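Local coordinates for protein putative NAD-dependent epimerase/dehydratase (Bacillus halodurans, PDB 3E8X) that binds NADP and is probably an epimerase or dehydratase of the short-chain dehydrogenase/reductase type, its substrate unknown, at residues 27-32 and 48-53; 33-38 and 62-67; 38-43 and 200-205. All blocks are in the same frame, centred on the assembly; numbering follows the deposited sequence.

Contact 1: residues 27-32 and 48-53; sequences VGANGK and PVAMVR. With NAP (NADP nicotinamide-adenine-dinucleotide phosphate), chain B.
Ala29 turns its methyl straight at strand 48-52 and meets the methyl of Ala50, CB to CB at 3.4 Å, tighter than an ordinary carbon contact; two alanines let the turn after strand 23-27 sit this close to the next strand. One residue on, the backbone takes over: Ala29 N gives a long, weak hydrogen bond to Met51 O, and the same carbonyl accepts from a water that in turn takes the N-H of Gly28, at 2.6 Å from Gly28 N. The selenomethionine Met51 runs out extended, CG anti to the backbone N (chi1 176°), which carries SE alongside Val27 CG2 at 4.2 Å.

Beyond these small groups the two segments reach NADP from different sides. Asn30 points ND2 at O1X of the 2'-phosphate, 2.7 Å away, while Arg53, in the conformer described, one of two deposited, brings NE to 3.0 Å from O2X. Its chain bends at chi3 (-93°), so that adenine N7A lies 3.4 Å above the guanidinium plane, over the centre of one face, with phosphorus P2B in plane at the edge. A guanidinium and an amide round one phosphate are consistent with a preference for NADP over NAD. A CB at Gly31 would run into O5B of the cofactor; without one the chain comes close there, and Lys32 N bonds O2A.

This is the glycine-rich nucleotide-binding turn of a Rossmann fold. Strand 23-27 lies parallel to 47-52, the turn leads into helix 32-43, and Leu61 of helix 58-63 touches Asn30, Ala50 and Val52.

Contact 2: residues 33-38 and 62-67; sequences VARYLL and RERGAS. With NAP (NADP nicotinamide-adenine-dinucleotide phosphate), chain B.
Val33 N, in the first turn of helix 32-43, donates to O2N of the NADP pyrophosphate at 2.8 Å, with an N-H...O angle of 153°. This bond brings the helix N-terminus up to the phosphates, where the helix dipole would probably help to offset their charge. The branch CG2 of Val33 lies beside the same oxygen.

Most of the backbone approach to 62-67 comes at the other end of the segment, at Leu38. Leu38 rests its CB 3.8 Å from Arg64 O and extends CD2 toward the methyl of Ala66, 4.3 Å from its CB. Between these two, Gly65 passes close under the helix: a CB there would clash with Leu38 O. Its positive phi of 130° also ends helix 58-63 in a Schellman motif, so the chain can turn back at once and leave with Ala66 beside Leu38.

Further out, two arginines run past each other at a slant. Arg35 CD lies 3.9 Å from Arg64 NE, and both chains are extended from CG to NE, which lets their methylene groups share the contact. Their guanidinium planes are only 15° apart, yet NH1 of Arg35 and NH2 of Arg64 stand 4.0 Å apart as like charges with no bond between them. Arg35 is held instead by Asn30, whose OD1 accepts from its NH2.

Behind the contact Leu38 also touches Val26 of strand 23-27, Pro48 of strand 47-52 and Leu61 of helix 58-63, while Ala66 lies on Ala50; helix 197-207 packs against Val33, Tyr36 and Leu37.

Contact 3: residues 38-43 and 200-205; sequences LSELKN and VAKVIA
Glu40 and Lys202 make the polar part of this contact, a salt bridge between helix 38-43 and helix 200-205 with OE2 3.0 Å from NZ. The ammonium group comes to the syn side of the carboxylate, though 32° out of its plane. Both chains fold to meet: Glu40 bends at chi2 (-63°) and Lys202 at chi4, and the carboxylate lies over the lysine's own CG, 3.6 Å from OE2, so that aliphatic and charged parts of the lysine are used together.

The apolar part lies beneath. Ala205 CB sits 3.5 Å from Glu40 CB, and Ala201 CB touches Glu40 CG at 4.2 Å, while Leu41 swings its CD2 in to Ala205 CA at 3.9 Å. Alanines on the facing side of the second helix let the axes approach to 8.7 Å, crossing at -35°. Were Glu40 replaced by alanine, the Lys202 ammonium would probably lose its carboxylate mate and a gap would open over Ala201.

Leu41 continues inward to Val24 and Val26 of the central strand 23-27, and Leu37 of the same helix touches Ala201 and Ile204. Two helices packed side by side, at a small angle, over one face of a largely parallel sheet are what a Rossmann fold provides, and here helix 32-43, which follows the nucleotide-binding turn, packs against a helix from much later in the chain.

How the contacts relate
Helix 32-43 joins all three: contact 1 ends on its first residue, while contacts 2 and 3 use successive turns and share Leu38, which faces 62-67 rather than 200-205. The residues that touch in contact 1 are all buried, joined by apolar groups, a weak backbone bond and a water, while its charge lies at the cofactor phosphate with Arg53. Contacts 2 and 3 have buried apolar bases and partly exposed polar margins of unlike character: two arginines side by side, unbonded to each other, in one, a true salt bridge in the other. Pro48 O and Ser67 N, probably hydrogen-bonded, tie contact 1 to contact 2. Contacts 1 and 2 touch NADP; contact 3 does not.

Contact 1: residues 27-32 and 48-53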
loop_
_atom_site.group_PDB
_atom_site.type_symbol
_atom_site.label_atom_id
_atom_site.label_comp_id
_atom_site.label_asym_id
_atom_site.label_seq_id
_atom_site.Cartn_x
_atom_site.Cartn_y
_atom_site.Cartn_z
ATOM N N VAL A 27 -4.131 12.067 15.553
ATOM C CA VAL A 27 -3.242 12.257 14.392
ATOM C C VAL A 27 -4.135 12.866 13.300
ATOM O O VAL A 27 -5.226 12.383 13.010
ATOM C CB VAL A 27 -2.591 10.943 13.952
ATOM C CG1 VAL A 27 -1.695 11.122 12.695
ATOM C CG2 VAL A 27 -1.814 10.319 15.129
ATOM N N GLY A 28 -3.709 13.984 12.747
ATOM C CA GLY A 28 -4.572 14.684 11.798
ATOM C C GLY A 28 -5.515 15.645 12.500
ATOM O O GLY A 28 -6.596 15.911 11.979
ATOM N N ALA A 29 -5.068 16.208 13.632
ATOM C CA ALA A 29 -5.953 16.901 14.585
ATOM C C ALA A 29 -6.537 18.261 14.072
ATOM O O ALA A 29 -7.540 18.772 14.634
ATOM C CB ALA A 29 -5.278 17.063 15.990
ATOM N N ASN A 30 -5.914 18.826 13.043
ATOM C CA ASN A 30 -6.418 20.050 12.414
ATOM C C ASN A 30 -7.470 19.831 11.315
ATOM O O ASN A 30 -8.007 20.813 10.782
ATOM C CB ASN A 30 -5.269 20.905 11.864
ATOM C CG ASN A 30 -5.667 22.383 11.702
ATOM O OD1 ASN A 30 -6.285 22.978 12.598
ATOM N ND2 ASN A 30 -5.312 22.972 10.557
ATOM N N GLY A 31 -7.775 18.566 11.011
ATOM C CA GLY A 31 -8.800 18.227 10.043
ATOM C C GLY A 31 -10.216 18.448 10.595
ATOM O O GLY A 31 -10.388 18.698 11.772
ATOM N N LYS A 32 -11.204 18.352 9.720
ATOM C CA LYS A 32 -12.575 18.749 10.019
ATOM C C LYS A 32 -13.216 17.781 11.013
ATOM O O LYS A 32 -13.706 18.219 12.055
ATOM C CB LYS A 32 -13.402 18.846 8.730
ATOM C CG LYS A 32 -12.913 19.902 7.744
ATOM C CD LYS A 32 -13.344 19.606 6.277
ATOM C CE LYS A 32 -12.382 20.171 5.259
ATOM N NZ LYS A 32 -12.090 19.144 4.220
ATOM N N PRO A 48 -7.608 14.818 25.059
ATOM C CA PRO A 48 -7.173 14.828 23.679
ATOM C C PRO A 48 -5.856 15.580 23.480
ATOM O O PRO A 48 -5.675 16.726 23.945
ATOM C CB PRO A 48 -8.344 15.511 22.928
ATOM C CG PRO A 48 -9.391 15.755 23.920
ATOM C CD PRO A 48 -8.700 15.796 25.252
ATOM N N VAL A 49 -4.927 14.894 22.808
ATOM C CA VAL A 49 -3.613 15.414 22.482
ATOM C C VAL A 49 -3.649 15.611 20.988
ATOM O O VAL A 49 -3.774 14.657 20.241
ATOM C CB VAL A 49 -2.457 14.463 22.947
ATOM C CG1 VAL A 49 -1.064 15.020 22.496
ATOM C CG2 VAL A 49 -2.517 14.209 24.503
ATOM N N ALA A 50 -3.573 16.874 20.554
ATOM C CA ALA A 50 -3.651 17.187 19.127
ATOM C C ALA A 50 -2.272 17.183 18.512
ATOM O O ALA A 50 -1.367 17.901 18.987
ATOM C CB ALA A 50 -4.331 18.561 18.923
HETATM N N MSE A 51 -2.099 16.382 17.464
HETATM C CA MSE A 51 -0.862 16.427 16.667
HETATM C C MSE A 51 -1.083 17.329 15.445
HETATM O O MSE A 51 -2.000 17.128 14.636
HETATM C CB MSE A 51 -0.386 15.024 16.232
HETATM C CG MSE A 51 0.842 14.980 15.310
HETATM SE SE MSE A 51 1.355 13.140 14.980
HETATM C CE MSE A 51 2.167 13.083 13.138
ATOM N N VAL A 52 -0.187 18.294 15.329
ATOM C CA VAL A 52 -0.221 19.333 14.287
ATOM C C VAL A 52 1.155 19.496 13.641
ATOM O O VAL A 52 2.166 19.299 14.278
ATOM C CB VAL A 52 -0.694 20.711 14.877
ATOM C CG1 VAL A 52 -2.066 20.537 15.382
ATOM C CG2 VAL A 52 0.202 21.185 16.022
ATOM N N ARG A 53 1.142 19.856 12.361
ATOM C CA ARG A 53 2.344 20.121 11.570
ATOM C C ARG A 53 3.020 21.423 11.992
ATOM O O ARG A 53 4.250 21.532 11.980
ATOM C CB ARG A 53 1.983 20.239 10.088
ATOM C CG ARG A 53 1.743 18.926 9.374
ATOM C CD ARG A 53 1.709 19.111 7.848
ATOM N NE ARG A 53 0.366 19.336 7.290
ATOM C CZ ARG A 53 0.064 19.178 5.997
ATOM N NH1 ARG A 53 -1.170 19.391 5.566
ATOM N NH2 ARG A 53 0.988 18.795 5.116
HETATM P PA NAP B . -9.401 16.809 6.509
HETATM O O1A NAP B . -8.679 16.860 5.158
HETATM O O2A NAP B . -10.227 17.992 6.965
HETATM O O5B NAP B . -8.281 16.381 7.598
HETATM C C5B NAP B . -6.968 15.904 7.251
HETATM C C4B NAP B . -5.879 16.401 8.199
HETATM O O4B NAP B . -4.685 15.660 7.887
HETATM C C3B NAP B . -5.512 17.902 8.074
HETATM O O3B NAP B . -5.663 18.648 9.295
HETATM C C2B NAP B . -4.042 17.907 7.690
HETATM O O2B NAP B . -3.226 18.956 8.267
HETATM C C1B NAP B . -3.597 16.525 8.195
HETATM N N9A NAP B . -2.301 16.154 7.572
HETATM C C8A NAP B . -2.005 16.180 6.263
HETATM N N7A NAP B . -0.715 15.823 6.104
HETATM C C5A NAP B . -0.214 15.569 7.330
HETATM C C6A NAP B . 1.039 15.165 7.803
HETATM N N6A NAP B . 2.050 14.940 6.939
HETATM N N1A NAP B . 1.260 15.020 9.130
HETATM C C2A NAP B . 0.266 15.248 9.991
HETATM N N3A NAP B . -0.955 15.639 9.574
HETATM C C4A NAP B . -1.219 15.800 8.250
HETATM O O3 NAP B . -10.385 15.501 6.466
HETATM P PN NAP B . -11.781 15.257 7.277
HETATM O O1N NAP B . -12.878 15.823 6.418
HETATM O O2N NAP B . -11.499 15.611 8.721
HETATM O O5D NAP B . -12.065 13.685 7.126
HETATM C C5D NAP B . -11.367 12.733 7.921
HETATM C C4D NAP B . -11.043 11.545 7.034
HETATM O O4D NAP B . -12.228 10.905 6.560
HETATM C C3D NAP B . -10.271 11.969 5.793
HETATM O O3D NAP B . -8.874 12.043 6.116
HETATM C C2D NAP B . -10.695 10.951 4.729
HETATM O O2D NAP B . -9.698 9.990 4.455
HETATM C C1D NAP B . -11.931 10.235 5.321
HETATM N N1N NAP B . -13.145 10.182 4.448
HETATM C C2N NAP B . -13.575 11.248 3.730
HETATM C C3N NAP B . -14.737 11.148 2.935
HETATM C C7N NAP B . -15.284 12.317 2.145
HETATM O O7N NAP B . -16.464 12.270 1.751
HETATM N N7N NAP B . -14.496 13.388 1.948
HETATM C C4N NAP B . -15.438 9.941 2.895
HETATM C C5N NAP B . -14.979 8.871 3.643
HETATM C C6N NAP B . -13.836 9.026 4.408
HETATM P P2B NAP B . -3.326 20.547 7.890
HETATM O O1X NAP B . -4.376 21.125 8.800
HETATM O O2X NAP B . -1.933 21.083 8.208
HETATM O O3X NAP B . -3.750 20.545 6.437
HETATM O O HOH W 1 -1.464 15.240 12.381
#

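Contact 2: residues 33-38 and 62-67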
loop_
_atom_site.group_PDB
_atom_site.type_symbol
_atom_site.label_atom_id
_atom_site.label_comp_id
_atom_site.label_asym_id
_atom_site.label_seq_id
_atom_site.Cartn_x
_atom_site.Cartn_y
_atom_site.Cartn_z
ATOM N N VAL A 33 -13.152 16.474 10.746
ATOM C CA VAL A 33 -13.562 15.473 11.731
ATOM C C VAL A 33 -12.791 15.583 13.061
ATOM O O VAL A 33 -13.402 15.636 14.131
ATOM C CB VAL A 33 -13.474 14.034 11.189
ATOM C CG1 VAL A 33 -13.816 12.990 12.302
ATOM C CG2 VAL A 33 -14.414 13.844 10.006
ATOM N N ALA A 34 -11.470 15.669 12.979
ATOM C CA ALA A 34 -10.594 15.708 14.148
ATOM C C ALA A 34 -10.877 16.852 15.070
ATOM O O ALA A 34 -10.838 16.706 16.311
ATOM C CB ALA A 34 -9.153 15.745 13.730
ATOM N N ARG A 35 -11.146 18.010 14.483
ATOM C CA ARG A 35 -11.488 19.149 15.267
ATOM C C ARG A 35 -12.716 18.908 16.136
ATOM O O ARG A 35 -12.657 19.198 17.341
ATOM C CB ARG A 35 -11.730 20.354 14.373
ATOM C CG ARG A 35 -10.435 21.019 13.938
ATOM C CD ARG A 35 -10.760 22.209 13.075
ATOM N NE ARG A 35 -9.560 22.953 12.715
ATOM C CZ ARG A 35 -9.598 24.130 12.106
ATOM N NH1 ARG A 35 -10.781 24.684 11.780
ATOM N NH2 ARG A 35 -8.462 24.781 11.835
ATOM N N TYR A 36 -13.832 18.453 15.534
ATOM C CA TYR A 36 -14.984 18.015 16.332
ATOM C C TYR A 36 -14.640 16.937 17.355
ATOM O O TYR A 36 -15.105 16.991 18.519
ATOM C CB TYR A 36 -16.154 17.581 15.455
ATOM C CG TYR A 36 -16.593 18.624 14.479
ATOM C CD1 TYR A 36 -16.499 19.987 14.806
ATOM C CD2 TYR A 36 -17.106 18.271 13.240
ATOM C CE1 TYR A 36 -16.861 20.984 13.905
ATOM C CE2 TYR A 36 -17.511 19.245 12.343
ATOM C CZ TYR A 36 -17.396 20.615 12.691
ATOM O OH TYR A 36 -17.775 21.633 11.830
ATOM N N LEU A 37 -13.856 15.944 16.923
ATOM C CA LEU A 37 -13.386 14.901 17.820
ATOM C C LEU A 37 -12.667 15.412 19.090
ATOM O O LEU A 37 -12.845 14.840 20.159
ATOM C CB LEU A 37 -12.472 13.921 17.068
ATOM C CG LEU A 37 -12.020 12.649 17.791
ATOM C CD1 LEU A 37 -13.225 11.823 18.345
ATOM C CD2 LEU A 37 -11.084 11.845 16.897
ATOM N N LEU A 38 -11.893 16.490 19.006
ATOM C CA LEU A 38 -11.243 17.012 20.217
ATOM C C LEU A 38 -12.272 17.339 21.307
ATOM O O LEU A 38 -12.122 16.983 22.473
ATOM C CB LEU A 38 -10.395 18.261 19.902
ATOM C CG LEU A 38 -9.199 18.041 18.939
ATOM C CD1 LEU A 38 -8.585 19.325 18.472
ATOM C CD2 LEU A 38 -8.136 17.075 19.562
ATOM N N ARG A 62 -6.539 23.919 21.220
ATOM C CA ARG A 62 -6.788 23.995 22.658
ATOM C C ARG A 62 -8.191 24.575 22.980
ATOM O O ARG A 62 -8.867 24.047 23.846
ATOM C CB ARG A 62 -5.726 24.842 23.366
ATOM C CG ARG A 62 -4.359 24.278 23.370
ATOM C CD ARG A 62 -3.400 25.117 24.231
ATOM N NE ARG A 62 -2.021 24.615 24.140
ATOM C CZ ARG A 62 -1.511 23.634 24.897
ATOM N NH1 ARG A 62 -2.235 23.027 25.832
ATOM N NH2 ARG A 62 -0.256 23.258 24.725
ATOM N N GLU A 63 -8.618 25.640 22.282
ATOM C CA GLU A 63 -9.962 26.219 22.434
ATOM C C GLU A 63 -11.052 25.193 22.076
ATOM O O GLU A 63 -12.096 25.124 22.703
ATOM C CB GLU A 63 -10.146 27.439 21.514
ATOM C CG GLU A 63 -9.361 28.666 21.921
ATOM C CD GLU A 63 -9.608 29.822 21.019
ATOM O OE1 GLU A 63 -10.286 29.650 19.994
ATOM O OE2 GLU A 63 -9.120 30.927 21.323
ATOM N N ARG A 64 -10.792 24.394 21.069
ATOM C CA ARG A 64 -11.728 23.327 20.619
ATOM C C ARG A 64 -11.739 22.051 21.475
ATOM O O ARG A 64 -12.533 21.133 21.243
ATOM C CB ARG A 64 -11.378 22.977 19.189
ATOM C CG ARG A 64 -11.510 24.172 18.268
ATOM C CD ARG A 64 -11.565 23.666 16.838
ATOM N NE ARG A 64 -11.842 24.732 15.897
ATOM C CZ ARG A 64 -13.048 25.142 15.559
ATOM N NH1 ARG A 64 -14.132 24.592 16.093
ATOM N NH2 ARG A 64 -13.166 26.123 14.691
ATOM N N GLY A 65 -10.869 21.980 22.469
ATOM C CA GLY A 65 -10.863 20.833 23.369
ATOM C C GLY A 65 -9.557 20.102 23.658
ATOM O O GLY A 65 -9.539 19.256 24.530
ATOM N N ALA A 66 -8.472 20.432 22.960
ATOM C CA ALA A 66 -7.205 19.735 23.171
ATOM C C ALA A 66 -6.595 20.081 24.516
ATOM O O ALA A 66 -6.602 21.261 24.944
ATOM C CB ALA A 66 -6.207 20.024 22.046
ATOM N N SER A 67 -6.107 19.030 25.172
ATOM C CA SER A 67 -5.416 19.091 26.469
ATOM C C SER A 67 -3.933 19.441 26.326
ATOM O O SER A 67 -3.312 19.987 27.251
ATOM C CB SER A 67 -5.503 17.711 27.169
ATOM O OG SER A 67 -6.781 17.573 27.786
HETATM P PA NAP B . -9.401 16.809 6.509
HETATM O O1A NAP B . -8.679 16.860 5.158
HETATM O O2A NAP B . -10.227 17.992 6.965
HETATM O O5B NAP B . -8.281 16.381 7.598
HETATM C C5B NAP B . -6.968 15.904 7.251
HETATM C C4B NAP B . -5.879 16.401 8.199
HETATM O O4B NAP B . -4.685 15.660 7.887
HETATM C C3B NAP B . -5.512 17.902 8.074
HETATM O O3B NAP B . -5.663 18.648 9.295
HETATM C C2B NAP B . -4.042 17.907 7.690
HETATM O O2B NAP B . -3.226 18.956 8.267
HETATM C C1B NAP B . -3.597 16.525 8.195
HETATM N N9A NAP B . -2.301 16.154 7.572
HETATM C C8A NAP B . -2.005 16.180 6.263
HETATM N N7A NAP B . -0.715 15.823 6.104
HETATM C C5A NAP B . -0.214 15.569 7.330
HETATM C C6A NAP B . 1.039 15.165 7.803
HETATM N N6A NAP B . 2.050 14.940 6.939
HETATM N N1A NAP B . 1.260 15.020 9.130
HETATM C C2A NAP B . 0.266 15.248 9.991
HETATM N N3A NAP B . -0.955 15.639 9.574
HETATM C C4A NAP B . -1.219 15.800 8.250
HETATM O O3 NAP B . -10.385 15.501 6.466
HETATM P PN NAP B . -11.781 15.257 7.277
HETATM O O1N NAP B . -12.878 15.823 6.418
HETATM O O2N NAP B . -11.499 15.611 8.721
HETATM O O5D NAP B . -12.065 13.685 7.126
HETATM C C5D NAP B . -11.367 12.733 7.921
HETATM C C4D NAP B . -11.043 11.545 7.034
HETATM O O4D NAP B . -12.228 10.905 6.560
HETATM C C3D NAP B . -10.271 11.969 5.793
HETATM O O3D NAP B . -8.874 12.043 6.116
HETATM C C2D NAP B . -10.695 10.951 4.729
HETATM O O2D NAP B . -9.698 9.990 4.455
HETATM C C1D NAP B . -11.931 10.235 5.321
HETATM N N1N NAP B . -13.145 10.182 4.448
HETATM C C2N NAP B . -13.575 11.248 3.730
HETATM C C3N NAP B . -14.737 11.148 2.935
HETATM C C7N NAP B . -15.284 12.317 2.145
HETATM O O7N NAP B . -16.464 12.270 1.751
HETATM N N7N NAP B . -14.496 13.388 1.948
HETATM C C4N NAP B . -15.438 9.941 2.895
HETATM C C5N NAP B . -14.979 8.871 3.643
HETATM C C6N NAP B . -13.836 9.026 4.408
HETATM P P2B NAP B . -3.326 20.547 7.890
HETATM O O1X NAP B . -4.376 21.125 8.800
HETATM O O2X NAP B . -1.933 21.083 8.208
HETATM O O3X NAP B . -3.750 20.545 6.437
#

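Contact 3: residues 38-43 and 200-205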
loop_
_atom_site.group_PDB
_atom_site.type_symbol
_atom_site.label_atom_id
_atom_site.label_comp_id
_atom_site.label_asym_id
_atom_site.label_seq_id
_atom_site.Cartn_x
_atom_site.Cartn_y
_atom_site.Cartn_z
ATOM N N LEU A 38 -11.893 16.490 19.006
ATOM C CA LEU A 38 -11.243 17.012 20.217
ATOM C C LEU A 38 -12.272 17.339 21.307
ATOM O O LEU A 38 -12.122 16.983 22.473
ATOM C CB LEU A 38 -10.395 18.261 19.902
ATOM C CG LEU A 38 -9.199 18.041 18.939
ATOM C CD1 LEU A 38 -8.585 19.325 18.472
ATOM C CD2 LEU A 38 -8.136 17.075 19.562
ATOM N N SER A 39 -13.335 18.012 20.903
ATOM C CA SER A 39 -14.409 18.359 21.803
ATOM C C SER A 39 -15.191 17.143 22.310
ATOM O O SER A 39 -15.503 17.039 23.472
ATOM C CB SER A 39 -15.348 19.358 21.106
ATOM O OG SER A 39 -16.425 19.699 21.951
ATOM N N GLU A 40 -15.477 16.204 21.424
ATOM C CA GLU A 40 -16.207 15.011 21.834
ATOM C C GLU A 40 -15.431 14.202 22.861
ATOM O O GLU A 40 -16.014 13.747 23.826
ATOM C CB GLU A 40 -16.566 14.186 20.630
ATOM C CG GLU A 40 -17.503 14.914 19.650
ATOM C CD GLU A 40 -18.866 15.267 20.237
ATOM O OE1 GLU A 40 -19.309 14.698 21.269
ATOM O OE2 GLU A 40 -19.523 16.120 19.620
ATOM N N LEU A 41 -14.112 14.075 22.683
ATOM C CA LEU A 41 -13.265 13.323 23.591
ATOM C C LEU A 41 -13.180 14.026 24.952
ATOM O O LEU A 41 -13.300 13.408 26.010
ATOM C CB LEU A 41 -11.867 13.121 22.966
ATOM C CG LEU A 41 -11.687 12.170 21.780
ATOM C CD1 LEU A 41 -10.279 12.368 21.220
ATOM C CD2 LEU A 41 -11.957 10.708 22.152
ATOM N N LYS A 42 -12.992 15.332 24.921
ATOM C CA LYS A 42 -12.945 16.114 26.127
ATOM C C LYS A 42 -14.223 15.918 26.960
ATOM O O LYS A 42 -14.185 15.702 28.187
ATOM C CB LYS A 42 -12.781 17.589 25.759
ATOM C CG LYS A 42 -13.049 18.485 26.903
ATOM C CD LYS A 42 -12.718 19.913 26.630
ATOM C CE LYS A 42 -12.867 20.701 27.917
ATOM N NZ LYS A 42 -12.417 22.077 27.748
ATOM N N ASN A 43 -15.365 15.963 26.289
ATOM C CA ASN A 43 -16.601 15.937 27.043
ATOM C C ASN A 43 -16.987 14.512 27.478
ATOM O O ASN A 43 -17.876 14.337 28.290
ATOM C CB ASN A 43 -17.703 16.747 26.336
ATOM C CG ASN A 43 -17.416 18.270 26.373
ATOM O OD1 ASN A 43 -17.512 18.920 27.413
ATOM N ND2 ASN A 43 -17.022 18.817 25.231
ATOM N N VAL A 200 -19.548 11.469 12.887
ATOM C CA VAL A 200 -18.380 10.589 12.837
ATOM C C VAL A 200 -17.559 10.806 14.096
ATOM O O VAL A 200 -17.139 9.844 14.721
ATOM C CB VAL A 200 -17.477 10.841 11.571
ATOM C CG1 VAL A 200 -16.186 9.967 11.588
ATOM C CG2 VAL A 200 -18.284 10.626 10.309
ATOM N N ALA A 201 -17.321 12.076 14.451
ATOM C CA ALA A 201 -16.537 12.383 15.627
ATOM C C ALA A 201 -17.205 11.779 16.889
ATOM O O ALA A 201 -16.518 11.250 17.760
ATOM C CB ALA A 201 -16.281 13.902 15.764
ATOM N N LYS A 202 -18.529 11.926 16.984
ATOM C CA LYS A 202 -19.328 11.394 18.083
ATOM C C LYS A 202 -19.217 9.869 18.190
ATOM O O LYS A 202 -19.086 9.323 19.281
ATOM C CB LYS A 202 -20.803 11.810 17.922
ATOM C CG LYS A 202 -21.123 13.181 18.429
ATOM C CD LYS A 202 -22.570 13.569 18.123
ATOM C CE LYS A 202 -22.816 15.072 18.204
ATOM N NZ LYS A 202 -22.474 15.625 19.533
ATOM N N VAL A 203 -19.295 9.186 17.061
ATOM C CA VAL A 203 -19.111 7.756 17.007
ATOM C C VAL A 203 -17.731 7.322 17.544
ATOM O O VAL A 203 -17.642 6.457 18.386
ATOM C CB VAL A 203 -19.305 7.209 15.578
ATOM C CG1 VAL A 203 -18.916 5.720 15.520
ATOM C CG2 VAL A 203 -20.761 7.423 15.111
ATOM N N ILE A 204 -16.675 7.976 17.092
ATOM C CA ILE A 204 -15.320 7.639 17.516
ATOM C C ILE A 204 -15.175 7.819 19.003
ATOM O O ILE A 204 -14.694 6.932 19.679
ATOM C CB ILE A 204 -14.240 8.502 16.782
ATOM C CG1 ILE A 204 -14.264 8.180 15.282
ATOM C CG2 ILE A 204 -12.805 8.316 17.425
ATOM C CD1 ILE A 204 -13.599 9.228 14.338
ATOM N N ALA A 205 -15.528 9.007 19.500
ATOM C CA ALA A 205 -15.449 9.322 20.940
ATOM C C ALA A 205 -16.280 8.327 21.790
ATOM O O ALA A 205 -15.887 7.932 22.887
ATOM C CB ALA A 205 -15.881 10.779 21.204
#